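Local coordinates for adherence and virulence protein A (Streptococcus pneumoniae, PDB 6PON) that binds fibronectin and probably helps the pneumococcus adhere to host tissue and cause disease, at residues Phe7-Val12 against Ile91-Asn96; Gly57-Thr62 against Ile120-Lys125. One frame throughout, in Å; residues are numbered along the deposited sequence.

Contact 1 of 2, residues Phe7-Val12 against Ile91-Asn96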
loop_
_atom_site.group_PDB
_atom_site.type_symbol
_atom_site.label_atom_id
_atom_site.label_comp_id
_atom_site.label_asym_id
_atom_site.label_seq_id
_atom_site.Cartn_x
_atom_site.Cartn_y
_atom_site.Cartn_z
ATOM N N PHE B 7 9.650 -20.538 1.436
ATOM C CA PHE B 7 9.059 -21.856 1.218
ATOM C C PHE B 7 9.266 -22.753 2.429
ATOM O O PHE B 7 8.341 -23.443 2.884
ATOM C CB PHE B 7 9.666 -22.506 -0.021
ATOM C CG PHE B 7 8.969 -23.770 -0.447
ATOM C CD1 PHE B 7 9.398 -25.009 0.019
ATOM C CD2 PHE B 7 7.893 -23.723 -1.325
ATOM C CE1 PHE B 7 8.760 -26.177 -0.368
ATOM C CE2 PHE B 7 7.250 -24.884 -1.720
ATOM C CZ PHE B 7 7.683 -26.122 -1.234
ATOM N N LEU B 8 10.487 -22.760 2.959
ATOM C CA LEU B 8 10.811 -23.646 4.066
ATOM C C LEU B 8 10.003 -23.295 5.303
ATOM O O LEU B 8 9.642 -24.187 6.079
ATOM C CB LEU B 8 12.311 -23.571 4.345
ATOM C CG LEU B 8 12.948 -24.420 5.446
ATOM C CD1 LEU B 8 12.638 -25.869 5.191
ATOM C CD2 LEU B 8 14.471 -24.177 5.507
ATOM N N HIS B 9 9.688 -22.005 5.490
ATOM C CA HIS B 9 8.817 -21.621 6.597
ATOM C C HIS B 9 7.497 -22.363 6.524
ATOM O O HIS B 9 6.959 -22.794 7.552
ATOM C CB HIS B 9 8.587 -20.106 6.597
ATOM C CG HIS B 9 7.565 -19.641 7.596
ATOM N ND1 HIS B 9 7.905 -18.971 8.752
ATOM C CD2 HIS B 9 6.214 -19.731 7.598
ATOM C CE1 HIS B 9 6.809 -18.683 9.430
ATOM N NE2 HIS B 9 5.768 -19.131 8.750
ATOM N N HIS B 10 6.967 -22.543 5.311
ATOM C CA HIS B 10 5.688 -23.228 5.174
ATOM C C HIS B 10 5.831 -24.723 5.422
ATOM O O HIS B 10 5.068 -25.300 6.207
ATOM C CB HIS B 10 5.078 -22.942 3.799
ATOM C CG HIS B 10 4.486 -21.572 3.691
ATOM N ND1 HIS B 10 3.130 -21.333 3.785
ATOM C CD2 HIS B 10 5.070 -20.360 3.539
ATOM C CE1 HIS B 10 2.906 -20.039 3.670
ATOM N NE2 HIS B 10 4.067 -19.425 3.530
ATOM N N ILE B 11 6.810 -25.372 4.785
ATOM C CA ILE B 11 6.842 -26.830 4.878
ATOM C C ILE B 11 7.274 -27.293 6.267
ATOM O O ILE B 11 6.884 -28.382 6.710
ATOM C CB ILE B 11 7.734 -27.446 3.782
ATOM C CG1 ILE B 11 7.449 -28.961 3.692
ATOM C CG2 ILE B 11 9.208 -27.169 4.071
ATOM C CD1 ILE B 11 7.875 -29.626 2.379
ATOM N N VAL B 12 8.058 -26.489 6.985
ATOM C CA VAL B 12 8.534 -26.960 8.279
ATOM C C VAL B 12 7.380 -27.012 9.264
ATOM O O VAL B 12 7.399 -27.810 10.211
ATOM C CB VAL B 12 9.695 -26.092 8.792
ATOM C CG1 VAL B 12 9.186 -24.766 9.269
ATOM C CG2 VAL B 12 10.430 -26.801 9.920
ATOM N N ILE B 91 11.064 -29.823 15.543
ATOM C CA ILE B 91 11.523 -29.578 14.180
ATOM C C ILE B 91 11.435 -28.081 13.936
ATOM O O ILE B 91 10.340 -27.508 13.961
ATOM C CB ILE B 91 10.703 -30.350 13.129
ATOM C CG1 ILE B 91 10.820 -31.857 13.341
ATOM C CG2 ILE B 91 11.163 -29.994 11.717
ATOM C CD1 ILE B 91 9.879 -32.642 12.475
ATOM N N GLU B 92 12.579 -27.448 13.682
ATOM C CA GLU B 92 12.662 -25.997 13.760
ATOM C C GLU B 92 13.473 -25.449 12.599
ATOM O O GLU B 92 14.572 -25.938 12.312
ATOM C CB GLU B 92 13.289 -25.539 15.093
ATOM C CG GLU B 92 12.585 -26.035 16.369
ATOM C CD GLU B 92 11.159 -25.513 16.514
ATOM O OE1 GLU B 92 10.790 -24.554 15.796
ATOM O OE2 GLU B 92 10.394 -26.068 17.333
ATOM N N GLN B 93 12.924 -24.428 11.947
ATOM C CA GLN B 93 13.700 -23.597 11.040
ATOM C C GLN B 93 14.502 -22.585 11.850
ATOM O O GLN B 93 14.007 -22.030 12.835
ATOM C CB GLN B 93 12.769 -22.879 10.062
ATOM C CG GLN B 93 13.450 -21.979 9.065
ATOM C CD GLN B 93 12.457 -21.298 8.151
ATOM O OE1 GLN B 93 11.249 -21.291 8.417
ATOM N NE2 GLN B 93 12.955 -20.739 7.057
ATOM N N VAL B 94 15.743 -22.345 11.438
ATOM C CA VAL B 94 16.522 -21.253 12.017
ATOM C C VAL B 94 16.077 -19.959 11.351
ATOM O O VAL B 94 16.369 -19.729 10.176
ATOM C CB VAL B 94 18.029 -21.461 11.837
ATOM C CG1 VAL B 94 18.775 -20.336 12.536
ATOM C CG2 VAL B 94 18.457 -22.811 12.370
ATOM N N GLU B 95 15.374 -19.113 12.096
ATOM C CA GLU B 95 14.980 -17.783 11.606
ATOM C C GLU B 95 14.191 -17.984 10.310
ATOM O O GLU B 95 13.260 -18.806 10.289
ATOM C CB GLU B 95 16.230 -16.911 11.495
ATOM C CG GLU B 95 16.668 -16.261 12.792
ATOM C CD GLU B 95 15.525 -15.510 13.509
ATOM O OE1 GLU B 95 15.186 -15.895 14.656
ATOM O OE2 GLU B 95 14.967 -14.542 12.937
ATOM N N ASN B 96 14.521 -17.285 9.222
ATOM C CA ASN B 96 13.952 -17.561 7.909
ATOM C C ASN B 96 15.036 -18.000 6.938
ATOM O O ASN B 96 14.899 -17.835 5.728
ATOM C CB ASN B 96 13.203 -16.353 7.349
ATOM C CG ASN B 96 12.176 -16.740 6.285
ATOM O OD1 ASN B 96 11.345 -17.619 6.505
ATOM N ND2 ASN B 96 12.233 -16.078 5.125
HETATM O O HOH W 1 10.459 -18.309 8.849
#
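Q93 lies across helix 7-12, its extended side chain meeting the flank of the helix that carries L8, H9 and V12. Its CG stands anti to the backbone N (chi1 180°) and the chain continues extended, which carries the amide past V12 to H9. CB comes first, 4.1 Å from V12 CG1. Farther out, CD lies over the backbone of H9, and OE1 comes within 3.1 Å of H9 CA. H9 N is also near OE1, but the angle there is too poor for a hydrogen bond. Q93 NE2 turns to L8, 4.0 Å from L8 CB, and is satisfied by the carbonyl oxygens of D97 and G5.

The imidazole of H9 is linked to the strand side by one water, which sits at the ring edge, in its plane, 2.6 Å from H9 ND1. The same water has hydrogen-bond geometry to Q93 OE1 at 3.1 Å and to N96 OD1 at 2.6 Å; with more acceptors within its range than protons to give, these bonds may not all form at once. The ring and the Q93 amide have planes 60° apart, so they are not stacked. N96 is held from its other end, where ND2 bonds to Q200 O.

Farther along the helix toward its C-terminal end, V12 CG2 meets I91 CG2 at 3.7 Å, an apolar end to a contact that is polar around H9. The axes of the segments 7-12 and 91-93 run nearly antiparallel, at 166° and 8.7 Å, which sets this part of helix 5-19 against the end of strand 87-93, an outermost strand of the five-stranded antiparallel sheet within this chain; V100 of the adjacent strand 99-107 touches both L8 and I91, while F7 and H10 also meet the second subunit.

Contact 2 of 2, residues Gly57-Thr62 against Ile120-Lys125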
loop_
_atom_site.group_PDB
_atom_site.type_symbol
_atom_site.label_atom_id
_atom_site.label_comp_id
_atom_site.label_asym_id
_atom_site.label_seq_id
_atom_site.Cartn_x
_atom_site.Cartn_y
_atom_site.Cartn_z
ATOM N N GLY B 57 18.715 -29.817 -3.420
ATOM C CA GLY B 57 18.689 -29.883 -1.976
ATOM C C GLY B 57 17.383 -29.378 -1.426
ATOM O O GLY B 57 16.897 -28.324 -1.842
ATOM N N ARG B 58 16.791 -30.145 -0.520
ATOM C CA ARG B 58 15.486 -29.822 0.037
ATOM C C ARG B 58 15.253 -30.779 1.194
ATOM O O ARG B 58 15.969 -31.770 1.355
ATOM C CB ARG B 58 14.374 -29.949 -1.007
ATOM C CG ARG B 58 14.266 -31.368 -1.587
ATOM C CD ARG B 58 13.426 -31.409 -2.853
ATOM N NE ARG B 58 13.125 -32.772 -3.295
ATOM C CZ ARG B 58 13.936 -33.511 -4.045
ATOM N NH1 ARG B 58 15.101 -33.027 -4.444
ATOM N NH2 ARG B 58 13.578 -34.732 -4.410
ATOM N N ILE B 59 14.254 -30.461 2.007
ATOM C CA ILE B 59 13.720 -31.382 2.994
ATOM C C ILE B 59 12.223 -31.484 2.743
ATOM O O ILE B 59 11.562 -30.482 2.451
ATOM C CB ILE B 59 14.032 -30.933 4.439
ATOM C CG1 ILE B 59 13.334 -31.855 5.446
ATOM C CG2 ILE B 59 13.628 -29.484 4.638
ATOM C CD1 ILE B 59 13.918 -31.802 6.848
ATOM N N GLN B 60 11.680 -32.688 2.887
ATOM C CA GLN B 60 10.404 -32.962 2.254
ATOM C C GLN B 60 9.878 -34.296 2.757
ATOM O O GLN B 60 10.648 -35.250 2.872
ATOM C CB GLN B 60 10.623 -32.997 0.729
ATOM C CG GLN B 60 9.445 -33.336 -0.059
ATOM C CD GLN B 60 9.777 -34.009 -1.376
ATOM O OE1 GLN B 60 10.800 -33.729 -1.999
ATOM N NE2 GLN B 60 8.885 -34.884 -1.823
ATOM N N LEU B 61 8.576 -34.377 3.036
ATOM C CA LEU B 61 7.951 -35.695 3.078
ATOM C C LEU B 61 7.765 -36.185 1.652
ATOM O O LEU B 61 7.603 -35.390 0.728
ATOM C CB LEU B 61 6.604 -35.660 3.791
ATOM C CG LEU B 61 6.615 -35.391 5.287
ATOM C CD1 LEU B 61 5.186 -35.261 5.759
ATOM C CD2 LEU B 61 7.344 -36.517 6.005
ATOM N N THR B 62 7.811 -37.502 1.460
ATOM C CA THR B 62 7.715 -38.006 0.099
ATOM C C THR B 62 6.999 -39.347 0.063
ATOM O O THR B 62 7.043 -40.138 1.014
ATOM C CB THR B 62 9.089 -38.148 -0.562
ATOM O OG1 THR B 62 8.915 -38.539 -1.928
ATOM C CG2 THR B 62 9.932 -39.212 0.140
ATOM N N ILE B 120 20.001 -29.925 8.492
ATOM C CA ILE B 120 20.187 -29.810 7.050
ATOM C C ILE B 120 20.360 -28.336 6.708
ATOM O O ILE B 120 19.567 -27.495 7.139
ATOM C CB ILE B 120 19.035 -30.446 6.238
ATOM C CG1 ILE B 120 19.298 -30.279 4.739
ATOM C CG2 ILE B 120 17.643 -29.857 6.604
ATOM C CD1 ILE B 120 18.258 -30.945 3.845
ATOM N N GLU B 121 21.419 -28.033 5.962
ATOM C CA GLU B 121 21.695 -26.706 5.437
ATOM C C GLU B 121 21.554 -26.784 3.928
ATOM O O GLU B 121 22.264 -27.560 3.278
ATOM C CB GLU B 121 23.103 -26.243 5.804
ATOM C CG GLU B 121 23.442 -26.344 7.277
ATOM C CD GLU B 121 24.925 -26.150 7.504
ATOM O OE1 GLU B 121 25.645 -26.026 6.477
ATOM O OE2 GLU B 121 25.363 -26.115 8.682
ATOM N N ILE B 122 20.636 -25.996 3.385
ATOM C CA ILE B 122 20.372 -25.972 1.955
ATOM C C ILE B 122 20.991 -24.680 1.442
ATOM O O ILE B 122 20.370 -23.616 1.458
ATOM C CB ILE B 122 18.887 -26.080 1.657
ATOM C CG1 ILE B 122 18.376 -27.391 2.250
ATOM C CG2 ILE B 122 18.645 -26.037 0.164
ATOM C CD1 ILE B 122 16.893 -27.442 2.425
ATOM N N MET B 123 22.241 -24.783 0.997
ATOM C CA MET B 123 23.113 -23.665 0.651
ATOM C C MET B 123 23.814 -23.929 -0.665
ATOM O O MET B 123 25.032 -23.776 -0.784
ATOM C CB MET B 123 24.165 -23.427 1.735
ATOM C CG MET B 123 23.609 -23.280 3.149
ATOM S SD MET B 123 22.989 -21.618 3.411
ATOM C CE MET B 123 22.110 -21.799 4.956
ATOM N N GLY B 124 23.060 -24.368 -1.665
ATOM C CA GLY B 124 23.627 -24.627 -2.971
ATOM C C GLY B 124 24.856 -25.517 -2.931
ATOM O O GLY B 124 24.800 -26.643 -2.430
ATOM N N LYS B 125 25.978 -24.991 -3.430
ATOM C CA LYS B 125 27.227 -25.741 -3.495
ATOM C C LYS B 125 27.678 -26.232 -2.118
ATOM O O LYS B 125 28.363 -27.253 -2.016
ATOM C CB LYS B 125 28.293 -24.852 -4.150
ATOM C CG LYS B 125 29.709 -25.046 -3.653
ATOM C CD LYS B 125 30.528 -23.794 -3.859
ATOM C CE LYS B 125 31.121 -23.789 -5.238
ATOM N NZ LYS B 125 32.091 -24.909 -5.385
#
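I122 and I120 reach the backbone of residues 57-59 with their methyl groups. I122 uses two branches: CG2 lies 3.5 Å from G57 O, and CD1 lies 3.7 Å from R58 CA. Its CG1 stands beside the backbone N, anti to the carbonyl carbon (chi1 -59°), and this divides the two methyls between G57 and R58. I120 shares R58 with it, its CD1 3.5 Å from R58 O. Side chain meets side chain more loosely, I59 CD1 approaching I120 CG2 at 4.2 Å.

A second shell fixes the strand that receives these methyls. R58 and Q60 bond by backbone to S51 and L49 of strand 44-51. On the face of the strand turned from residues 120-125, R58 NE donates to Q60 OE1 at 2.8 Å, with an N-H...acceptor angle of 163° and the oxygen in the guanidinium plane; Q60 NE2 in turn donates to L61 O. The R58 guanidinium also has a cation-pi partner in Y263 of the second subunit. I59 points the opposite way, onto L8 and L15 of helix 5-19 and V100.

All the contacts across the pair are van der Waals, and its 195 Å² of buried surface comes largely from branched aliphatic groups set against main chain and against one another. Such chemistry implies a join made by shape and exclusion of water, with the directional bonds made within each segment, to its own sheet and to other neighbours.

Overall arrangement
Both contacts draw on the five-stranded sheet, contact 1 through edge strand 87-93 and contact 2 through the end of strand 113-121 and the loop that follows it, but their partners differ: contact 1 sets a helix beside its strand, whereas contact 2 brings in an edge strand of the four-stranded sheet. Contact 2 is the more buried; its contacts are van der Waals, isoleucine methyls against side chains and main chain, carbonyl oxygens included. Contact 1 is only partly buried, and a water-linked polar group accompanies its aliphatic packing. Their centres lie 11 Å apart and they meet directly, L8 CD1 touching I59 CG2 at 3.8 Å, so helix 5-19 joins both. Each also touches the second subunit.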